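Local coordinates for ureidoglycolate hydrolase (Arabidopsis thaliana, PDB 4PXE), which hydrolyses (S)-ureidoglycolate to glyoxylate, ammonium and carbon dioxide as a manganese-dependent homodimer, a late step of plant purine breakdown, at residues H208-G212 and P213-D217; G242-A245 and G246-L249; M372-R375 and A376-S380. One frame throughout, in Å; residues are numbered along the deposited sequence.

How the contacts relate
Contacts 1 and 3 are neighbours: their centres lie 12 Å apart, and Gln211 of the first packs on Ala376 and His378 of the third. Contact 1 turns from strand 201-209 into helix 214-218, and contact 3 leads from strand 369-374 into helix 379-383; together they help line the manganese and glyoxylate site. Contact 2 falls between them along the chain but sits about 50 Å from contact 1 and 47 Å from contact 3 (centre to centre), in the region involved in dimerization. It therefore serves the active site of the second subunit, while His244 of that subunit reaches back to contacts 1 and 3.

Contact 1 (H208-G212 and P213-D217); sequences HIEQG and PILED. With MN (manganese (II) ion), chain C.
Glu210 reaches forward to the backbone N-H groups of Ile214 and Leu215, at the start of helix 214-218. Its CB points toward the helix, and with CG anti to the backbone N (chi1 -180°) and the rest of the chain extended, CB and CG serve as a straight arm, flanked by Met372 and Phe393, that delivers the carboxylate to the helix end. CD lies 3.6 Å from Ile214 N, and the two oxygens divide the work. OE2 accepts from Ile214 N at 2.9 Å through its syn lone pair and also rests against Ile214 CB. OE1 takes Leu215 N at 2.9 Å in a nearly straight bond (167°), somewhat out of the carboxylate plane, and touches Leu215 CG. Water 1 then links OE1 to Glu216 N, so a third amide of the first turn is tied to the same group. These bonds fix the rotation of the carboxylate, and the helix's N-terminal end probably favours its negative charge. A side chain on Gly212 would run into OE2.

At the other end of this stretch, His208 NE2 binds manganese at 2.3 Å. The back of the ring is held by a bond from ND1 to Ile209 O (2.8 Å), lying in both the ring and carbonyl planes, which orients the imidazole toward the metal. Gln211 OE1 accepts from water 2 at 2.8 Å, and that water is itself a manganese ligand, 2.5 Å from the ion. Waters 3 and 4, His92 and Asp103 bring the ligands to six. A metal-binding histidine at the end of a strand, steadied from behind by a backbone carbonyl, belongs here to the two-manganese centre of an M20-family hydrolase.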
ATOM      1  N   HIS A 208     -21.819  19.442 -14.561  1.00 10.56           N
ATOM      2  CA  HIS A 208     -21.264  18.392 -13.698  1.00 10.78           C
ATOM      3  C   HIS A 208     -22.373  17.706 -12.910  1.00 11.78           C
ATOM      4  O   HIS A 208     -23.370  18.339 -12.539  1.00 11.13           O
ATOM      5  CB  HIS A 208     -20.211  18.987 -12.730  1.00 11.39           C
ATOM      6  CG  HIS A 208     -19.199  17.990 -12.230  1.00 10.86           C
ATOM      7  ND1 HIS A 208     -19.500  17.009 -11.307  1.00 10.62           N
ATOM      8  CD2 HIS A 208     -17.888  17.825 -12.535  1.00 11.22           C
ATOM      9  CE1 HIS A 208     -18.423  16.280 -11.067  1.00 10.95           C
ATOM     10  NE2 HIS A 208     -17.432  16.755 -11.801  1.00 11.24           N
ATOM     11  N   ILE A 209     -22.220  16.409 -12.651  1.00 10.44           N
ATOM     12  CA  ILE A 209     -23.145  15.762 -11.722  1.00 10.65           C
ATOM     13  C   ILE A 209     -23.039  16.416 -10.344  1.00 10.30           C
ATOM     14  O   ILE A 209     -21.963  16.871  -9.935  1.00 11.26           O
ATOM     15  CB  ILE A 209     -22.931  14.242 -11.635  1.00 10.93           C
ATOM     16  CG1 ILE A 209     -21.526  13.906 -11.106  1.00 10.39           C
ATOM     17  CG2 ILE A 209     -23.159  13.602 -12.998  1.00 12.10           C
ATOM     18  CD1 ILE A 209     -21.351  12.423 -10.697  1.00 12.03           C
ATOM     19  N   GLU A 210     -24.153  16.466  -9.623  1.00 10.33           N
ATOM     20  CA  GLU A 210     -24.162  17.143  -8.331  1.00 10.86           C
ATOM     21  C   GLU A 210     -23.164  16.563  -7.323  1.00 11.59           C
ATOM     22  O   GLU A 210     -22.579  17.310  -6.534  1.00 12.13           O
ATOM     23  CB  GLU A 210     -25.563  17.078  -7.711  1.00 11.61           C
ATOM     24  CG  GLU A 210     -25.640  17.775  -6.352  1.00 13.26           C
ATOM     25  CD  GLU A 210     -26.908  17.472  -5.589  1.00 13.72           C
ATOM     26  OE1 GLU A 210     -27.941  17.217  -6.242  1.00 14.18           O
ATOM     27  OE2 GLU A 210     -26.877  17.500  -4.335  1.00 13.29           O
ATOM     28  N   GLN A 211     -22.987  15.238  -7.334  1.00 12.10           N
ATOM     29  CA  GLN A 211     -22.204  14.541  -6.303  1.00 11.07           C
ATOM     30  C   GLN A 211     -22.810  14.757  -4.918  1.00 11.97           C
ATOM     31  O   GLN A 211     -22.104  14.786  -3.901  1.00 13.52           O
ATOM     32  CB  GLN A 211     -20.721  14.938  -6.360  1.00 11.41           C
ATOM     33  CG  GLN A 211     -20.149  14.745  -7.748  1.00 11.07           C
ATOM     34  CD  GLN A 211     -18.691  15.120  -7.857  1.00 11.24           C
ATOM     35  OE1 GLN A 211     -18.340  16.301  -7.835  1.00 12.75           O
ATOM     36  NE2 GLN A 211     -17.832  14.124  -8.037  1.00 12.16           N
ATOM     37  N   GLY A 212     -24.134  14.890  -4.891  1.00 11.94           N
ATOM     38  CA  GLY A 212     -24.905  14.958  -3.659  1.00 12.30           C
ATOM     39  C   GLY A 212     -26.330  14.567  -4.006  1.00 11.41           C
ATOM     40  O   GLY A 212     -26.658  14.404  -5.183  1.00 12.51           O
ATOM     41  N   PRO A 213     -27.182  14.409  -2.990  1.00 11.81           N
ATOM     42  CA  PRO A 213     -28.529  13.873  -3.193  1.00 11.50           C
ATOM     43  C   PRO A 213     -29.609  14.952  -3.257  1.00 11.86           C
ATOM     44  O   PRO A 213     -30.775  14.590  -3.361  1.00 13.26           O
ATOM     45  CB  PRO A 213     -28.736  13.042  -1.929  1.00 14.25           C
ATOM     46  CG  PRO A 213     -28.043  13.867  -0.877  1.00 15.07           C
ATOM     47  CD  PRO A 213     -26.814  14.447  -1.562  1.00 13.20           C
ATOM     48  N   ILE A 214     -29.241  16.226  -3.199  1.00 11.71           N
ATOM     49  CA  ILE A 214     -30.226  17.292  -3.020  1.00 13.00           C
ATOM     50  C   ILE A 214     -31.217  17.423  -4.176  1.00 12.53           C
ATOM     51  O   ILE A 214     -32.432  17.444  -3.951  1.00 13.42           O
ATOM     52  CB  ILE A 214     -29.552  18.651  -2.733  1.00 13.79           C
ATOM     53  CG1 ILE A 214     -28.730  18.579  -1.443  1.00 17.11           C
ATOM     54  CG2 ILE A 214     -30.606  19.762  -2.672  1.00 15.98           C
ATOM     55  CD1 ILE A 214     -29.552  18.374  -0.200  1.00 25.43           C
ATOM     56  N   LEU A 215     -30.723  17.486  -5.408  1.00 11.02           N
ATOM     57  CA  LEU A 215     -31.625  17.642  -6.545  1.00 11.89           C
ATOM     58  C   LEU A 215     -32.539  16.433  -6.654  1.00 13.16           C
ATOM     59  O   LEU A 215     -33.745  16.577  -6.875  1.00 12.61           O
ATOM     60  CB  LEU A 215     -30.845  17.844  -7.847  1.00 10.96           C
ATOM     61  CG  LEU A 215     -30.025  19.129  -7.955  1.00 10.91           C
ATOM     62  CD1 LEU A 215     -29.142  19.066  -9.184  1.00 13.89           C
ATOM     63  CD2 LEU A 215     -30.928  20.371  -8.005  1.00 14.41           C
ATOM     64  N   GLU A 216     -31.981  15.242  -6.482  1.00 11.91           N
ATOM     65  CA  GLU A 216     -32.800  14.045  -6.532  1.00 11.73           C
ATOM     66  C   GLU A 216     -33.866  14.050  -5.432  1.00 13.36           C
ATOM     67  O   GLU A 216     -35.046  13.793  -5.698  1.00 13.96           O
ATOM     68  CB  GLU A 216     -31.918  12.802  -6.425  1.00 13.57           C
ATOM     69  CG  GLU A 216     -32.703  11.511  -6.508  1.00 14.94           C
ATOM     70  CD  GLU A 216     -31.818  10.300  -6.511  1.00 16.94           C
ATOM     71  OE1 GLU A 216     -31.284   9.954  -5.444  1.00 18.29           O
ATOM     72  OE2 GLU A 216     -31.677   9.706  -7.602  1.00 19.97           O
ATOM     73  N   ASP A 217     -33.467  14.357  -4.196  1.00 11.46           N
ATOM     74  CA  ASP A 217     -34.398  14.305  -3.068  1.00 12.65           C
ATOM     75  C   ASP A 217     -35.523  15.322  -3.226  1.00 13.78           C
ATOM     76  O   ASP A 217     -36.658  15.058  -2.829  1.00 16.30           O
ATOM     77  CB  ASP A 217     -33.685  14.579  -1.738  1.00 14.04           C
ATOM     78  CG  ASP A 217     -32.751  13.462  -1.321  1.00 17.83           C
ATOM     79  OD1 ASP A 217     -32.878  12.331  -1.834  1.00 18.01           O
ATOM     80  OD2 ASP A 217     -31.900  13.732  -0.443  1.00 19.71           O
TER
HETATM   81 MN    MN C 501     -15.262  16.134 -11.240  1.00 11.58          MN
HETATM   82  O   HOH W   1     -28.975  14.704  -6.872  1.00 13.72           O
HETATM   83  O   HOH W   2     -15.876  16.900  -8.964  1.00 16.20           O
HETATM   84  O   HOH W   3     -14.726  18.295 -11.338  1.00 14.22           O
HETATM   85  O   HOH W   4     -13.609  15.420  -9.941  1.00 17.49           O

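Contact 2 (G242-A245 and G246-L249); sequences GGHA and GAVL. With GLV (glyoxylic acid), chain H.
The imidazole of His244 is met at its edge by the backbone of Gly246 and, again in its plane, by the bound glyoxylate; the ring of His402 of the second subunit stacks against it. Gly246 N donates to ND1 at 3.0 Å, coming in slightly out of the ring plane and along a bent path (141°). Ala247 N approaches the same nitrogen obliquely and makes a weak bond to it. On the glyoxylate side, CE1 is the nearest ring atom, 3.3 Å from O3. With CG anti to the backbone N (chi1 -162°), the ring lies alongside the turn that follows, edge toward Gly246, where ND1 can take the Gly246 amide while CE1 and NE2 face the ligand.

The carbonyl of His244 also gathers the turn. Its oxygen accepts from Val248 N at 3.0 Å, almost linearly (169°), and from Ala247 N at 3.2 Å, the latter standing well above the carbonyl plane. Ala245 and Gly246 take the corner angles of a type I turn, and the Val248 bond carries it one residue further. Val248 CG2 lies against the carbonyl, 3.4 Å from His244 O, and beside Gly243, whose backbone angles and this close methyl leave little place for a side chain.

Glyoxylate is also bonded by Asn294 of this chain and by Arg307 and Tyr377 N of the second subunit, so His244 completes a pocket built from both chains. Gly243 and Ala245 pair through their backbones with Ile296 and Asn294, laying the short strand 243-244 antiparallel to the start of strand 295-308. Beyond the turn, Val248 O is bonded by Arg253, just ahead of helix 256-272.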
ATOM      1  N   GLY A 242      11.548   1.019  13.704  1.00 14.26           N
ATOM      2  CA  GLY A 242      11.158  -0.258  13.127  1.00 14.00           C
ATOM      3  C   GLY A 242      11.867  -1.423  13.799  1.00 13.55           C
ATOM      4  O   GLY A 242      12.363  -1.313  14.919  1.00 15.46           O
ATOM      5  N   GLY A 243      11.899  -2.552  13.109  1.00 12.57           N
ATOM      6  CA  GLY A 243      12.521  -3.735  13.671  1.00 12.49           C
ATOM      7  C   GLY A 243      11.580  -4.912  13.779  1.00 12.23           C
ATOM      8  O   GLY A 243      10.515  -4.953  13.165  1.00 13.57           O
ATOM      9  N   HIS A 244      11.979  -5.874  14.591  1.00 11.97           N
ATOM     10  CA  HIS A 244      11.356  -7.181  14.595  1.00 12.69           C
ATOM     11  C   HIS A 244      10.075  -7.229  15.433  1.00 11.18           C
ATOM     12  O   HIS A 244      10.108  -6.973  16.645  1.00 11.59           O
ATOM     13  CB  HIS A 244      12.387  -8.177  15.122  1.00 12.57           C
ATOM     14  CG  HIS A 244      12.066  -9.598  14.802  1.00 12.93           C
ATOM     15  ND1 HIS A 244      11.000 -10.265  15.364  1.00 14.02           N
ATOM     16  CD2 HIS A 244      12.680 -10.485  13.984  1.00 12.88           C
ATOM     17  CE1 HIS A 244      10.968 -11.505  14.905  1.00 14.52           C
ATOM     18  NE2 HIS A 244      11.975 -11.661  14.063  1.00 13.45           N
ATOM     19  N   ALA A 245       8.958  -7.591  14.796  1.00 12.39           N
ATOM     20  CA  ALA A 245       7.664  -7.587  15.485  1.00 12.43           C
ATOM     21  C   ALA A 245       7.597  -8.554  16.660  1.00 12.88           C
ATOM     22  O   ALA A 245       6.840  -8.328  17.613  1.00 13.08           O
ATOM     23  CB  ALA A 245       6.534  -7.885  14.500  1.00 13.94           C
ATOM     24  N   GLY A 246       8.381  -9.632  16.603  1.00 11.71           N
ATOM     25  CA  GLY A 246       8.362 -10.630  17.656  1.00 12.91           C
ATOM     26  C   GLY A 246       9.301 -10.314  18.803  1.00 12.06           C
ATOM     27  O   GLY A 246       9.057 -10.697  19.944  1.00 14.02           O
ATOM     28  N   ALA A 247      10.371  -9.584  18.511  1.00 12.49           N
ATOM     29  CA  ALA A 247      11.459  -9.452  19.473  1.00 14.23           C
ATOM     30  C   ALA A 247      11.578  -8.094  20.159  1.00 16.96           C
ATOM     31  O   ALA A 247      12.109  -8.006  21.271  1.00 17.52           O
ATOM     32  CB  ALA A 247      12.779  -9.836  18.815  1.00 16.83           C
ATOM     33  N   VAL A 248      11.118  -7.028  19.516  1.00 13.00           N
ATOM     34  CA  VAL A 248      11.186  -5.719  20.160  1.00 12.60           C
ATOM     35  C   VAL A 248      10.038  -5.581  21.156  1.00 13.75           C
ATOM     36  O   VAL A 248       8.863  -5.582  20.774  1.00 12.66           O
ATOM     37  CB  VAL A 248      11.135  -4.567  19.144  1.00 12.25           C
ATOM     38  CG1 VAL A 248      11.243  -3.233  19.874  1.00 14.33           C
ATOM     39  CG2 VAL A 248      12.252  -4.722  18.105  1.00 12.57           C
ATOM     40  N   LEU A 249      10.372  -5.487  22.439  1.00 16.30           N
ATOM     41  CA  LEU A 249       9.338  -5.436  23.461  1.00 15.23           C
ATOM     42  C   LEU A 249       8.624  -4.087  23.421  1.00 14.26           C
ATOM     43  O   LEU A 249       9.201  -3.074  23.023  1.00 13.91           O
ATOM     44  CB  LEU A 249       9.940  -5.726  24.839  1.00 16.51           C
ATOM     45  CG  LEU A 249      10.646  -7.090  24.894  1.00 15.80           C
ATOM     46  CD1 LEU A 249      11.148  -7.408  26.307  1.00 19.18           C
ATOM     47  CD2 LEU A 249       9.761  -8.225  24.366  1.00 15.94           C
TER
HETATM   48  C1  GLV H 503      10.287 -14.743  11.619  1.00 14.47           C
HETATM   49  O1  GLV H 503      11.149 -15.780  11.987  1.00 15.50           O
HETATM   50  C2  GLV H 503       9.667 -14.040  12.781  1.00 13.86           C
HETATM   51  O2  GLV H 503       8.916 -13.053  12.557  1.00 14.16           O
HETATM   52  O3  GLV H 503       9.889 -14.440  13.961  1.00 12.73           O

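Contact 3 (M372-R375 and A376-S380). With GLV (glyoxylic acid), chain E.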
ATOM      1  N   MET A 372     -27.496  26.437  -5.309  1.00 14.99           N
ATOM      2  CA  MET A 372     -26.812  25.582  -4.340  1.00 15.04           C
ATOM      3  C   MET A 372     -25.309  25.730  -4.450  1.00 13.70           C
ATOM      4  O   MET A 372     -24.806  26.332  -5.397  1.00 14.87           O
ATOM      5  CB  MET A 372     -27.249  24.119  -4.502  1.00 20.12           C
ATOM      6  CG  MET A 372     -26.967  23.529  -5.874  1.00 16.10           C
ATOM      7  SD  MET A 372     -27.869  21.998  -6.248  1.00 17.12           S
ATOM      8  CE  MET A 372     -27.287  20.934  -4.940  1.00 17.14           C
ATOM      9  N   ILE A 373     -24.590  25.194  -3.468  1.00 15.46           N
ATOM     10  CA  ILE A 373     -23.136  25.265  -3.491  1.00 15.79           C
ATOM     11  C   ILE A 373     -22.542  23.923  -3.899  1.00 15.65           C
ATOM     12  O   ILE A 373     -23.206  22.889  -3.818  1.00 17.65           O
ATOM     13  CB  ILE A 373     -22.548  25.699  -2.129  1.00 17.51           C
ATOM     14  CG1 ILE A 373     -22.646  24.561  -1.103  1.00 21.24           C
ATOM     15  CG2 ILE A 373     -23.225  26.982  -1.647  1.00 21.83           C
ATOM     16  CD1 ILE A 373     -21.527  24.554  -0.073  1.00 26.07           C
ATOM     17  N   SER A 374     -21.302  23.955  -4.370  1.00 13.32           N
ATOM     18  CA  SER A 374     -20.570  22.721  -4.623  1.00 13.25           C
ATOM     19  C   SER A 374     -19.691  22.393  -3.422  1.00 13.76           C
ATOM     20  O   SER A 374     -18.955  23.249  -2.926  1.00 15.00           O
ATOM     21  CB  SER A 374     -19.709  22.853  -5.873  1.00 13.60           C
ATOM     22  OG  SER A 374     -19.010  21.643  -6.130  1.00 13.82           O
ATOM     23  N   ARG A 375     -19.777  21.148  -2.965  1.00 13.14           N
ATOM     24  CA  ARG A 375     -18.916  20.652  -1.888  1.00 14.31           C
ATOM     25  C   ARG A 375     -17.607  20.121  -2.472  1.00 15.02           C
ATOM     26  O   ARG A 375     -16.515  20.350  -1.929  1.00 14.34           O
ATOM     27  CB  ARG A 375     -19.642  19.574  -1.084  1.00 13.46           C
ATOM     28  CG  ARG A 375     -20.940  20.063  -0.441  1.00 14.13           C
ATOM     29  CD  ARG A 375     -21.470  19.048   0.551  1.00 15.04           C
ATOM     30  NE  ARG A 375     -22.771  19.438   1.094  1.00 15.46           N
ATOM     31  CZ  ARG A 375     -22.945  20.348   2.049  1.00 18.04           C
ATOM     32  NH1 ARG A 375     -21.903  20.983   2.573  1.00 18.61           N
ATOM     33  NH2 ARG A 375     -24.169  20.624   2.485  1.00 19.45           N
ATOM     34  N   ALA A 376     -17.725  19.388  -3.570  1.00 13.42           N
ATOM     35  CA  ALA A 376     -16.572  18.993  -4.363  1.00 12.88           C
ATOM     36  C   ALA A 376     -15.881  20.228  -4.918  1.00 13.18           C
ATOM     37  O   ALA A 376     -16.502  21.283  -5.075  1.00 13.98           O
ATOM     38  CB  ALA A 376     -17.014  18.084  -5.502  1.00 13.44           C
ATOM     39  N   TYR A 377     -14.592  20.110  -5.222  1.00 13.75           N
ATOM     40  CA  TYR A 377     -13.953  21.147  -6.031  1.00 13.92           C
ATOM     41  C   TYR A 377     -13.983  20.727  -7.496  1.00 13.59           C
ATOM     42  O   TYR A 377     -14.341  19.581  -7.824  1.00 13.75           O
ATOM     43  CB  TYR A 377     -12.523  21.482  -5.540  1.00 14.72           C
ATOM     44  CG  TYR A 377     -11.596  20.283  -5.448  1.00 14.94           C
ATOM     45  CD1 TYR A 377     -11.329  19.658  -4.222  1.00 12.82           C
ATOM     46  CD2 TYR A 377     -10.990  19.769  -6.591  1.00 13.10           C
ATOM     47  CE1 TYR A 377     -10.483  18.543  -4.150  1.00 14.76           C
ATOM     48  CE2 TYR A 377     -10.152  18.669  -6.531  1.00 16.03           C
ATOM     49  CZ  TYR A 377      -9.894  18.066  -5.318  1.00 14.84           C
ATOM     50  OH  TYR A 377      -9.065  16.963  -5.271  1.00 16.09           O
ATOM     51  N   HIS A 378     -13.649  21.664  -8.377  1.00 13.82           N
ATOM     52  CA  HIS A 378     -13.754  21.471  -9.817  1.00 13.32           C
ATOM     53  C   HIS A 378     -12.768  22.398 -10.492  1.00 13.96           C
ATOM     54  O   HIS A 378     -12.292  23.345  -9.877  1.00 14.01           O
ATOM     55  CB  HIS A 378     -15.148  21.864 -10.308  1.00 13.92           C
ATOM     56  CG  HIS A 378     -16.267  21.115  -9.658  1.00 12.23           C
ATOM     57  ND1 HIS A 378     -16.651  19.850 -10.055  1.00 13.46           N
ATOM     58  CD2 HIS A 378     -17.109  21.466  -8.659  1.00 11.58           C
ATOM     59  CE1 HIS A 378     -17.677  19.457  -9.324  1.00 13.97           C
ATOM     60  NE2 HIS A 378     -17.977  20.421  -8.471  1.00 12.45           N
ATOM     61  N   ASP A 379     -12.511  22.171 -11.772  1.00 13.83           N
ATOM     62  CA  ASP A 379     -11.743  23.130 -12.565  1.00 15.07           C
ATOM     63  C   ASP A 379     -12.333  24.540 -12.534  1.00 14.82           C
ATOM     64  O   ASP A 379     -11.598  25.522 -12.629  1.00 15.60           O
ATOM     65  CB  ASP A 379     -11.601  22.624 -14.000  1.00 13.98           C
ATOM     66  CG  ASP A 379     -10.733  21.375 -14.069  1.00 15.45           C
ATOM     67  OD1 ASP A 379      -9.553  21.492 -13.687  1.00 17.69           O
ATOM     68  OD2 ASP A 379     -11.217  20.292 -14.475  1.00 15.99           O
ATOM     69  N   SER A 380     -13.652  24.634 -12.386  1.00 13.09           N
ATOM     70  CA  SER A 380     -14.335  25.919 -12.231  1.00 14.13           C
ATOM     71  C   SER A 380     -13.741  26.763 -11.099  1.00 15.50           C
ATOM     72  O   SER A 380     -13.756  27.993 -11.168  1.00 15.50           O
ATOM     73  CB  SER A 380     -15.828  25.684 -11.976  1.00 14.02           C
ATOM     74  OG  SER A 380     -16.484  25.200 -13.136  1.00 16.15           O
TER
HETATM   75  C1  GLV E 503     -12.414  16.202  -6.935  1.00 15.82           C
HETATM   76  O1  GLV E 503     -13.002  17.138  -7.770  1.00 16.76           O
HETATM   77  C2  GLV E 503     -12.816  16.321  -5.507  1.00 13.91           C
HETATM   78  O2  GLV E 503     -13.643  17.230  -5.174  1.00 13.73           O
HETATM   79  O3  GLV E 503     -12.337  15.520  -4.651  1.00 14.59           O
HETATM   80  O   HOH W   5     -20.468  18.922  -4.598  1.00 13.40           O
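Ser374 ties down the two residues that flank Tyr377: its OG donates to Ala376 O at 2.7 Å and accepts from His378 NE2 at 2.8 Å. Between those anchors, Tyr377 makes the direct contacts with glyoxylate. Its backbone N donates to O2 of the ligand at 3.0 Å, and its ring turns back under the same molecule, because CG sits between the backbone N and the carbonyl carbon (chi1 55°). O2 lies 3.4 Å above the ring plane, over its centre, with the ligand spread roughly flat over that face. Were Tyr377 an alanine, the backbone amide could still bond O2, but glyoxylate would probably lose the aromatic surface it lies on and be freer to shift. Ala376 CB approaches O2 obliquely from the side turned away from the ring, 3.5 Å off.

One layer out, Ser374 OG lies close to the plane of the His378 ring, at its edge, which helps set the imidazole's rotation; the ring in turn meets His208 edge-to-face. Water 5 accepts from Ala376 N at 3.0 Å. Farther back, Arg375 leads away to a salt bridge with Asp278. Arg307 of the same chain and Asn294 of the second subunit also bond the ligand, making this loop after strand 369-374 one wall of the substrate pocket, which the dimer completes.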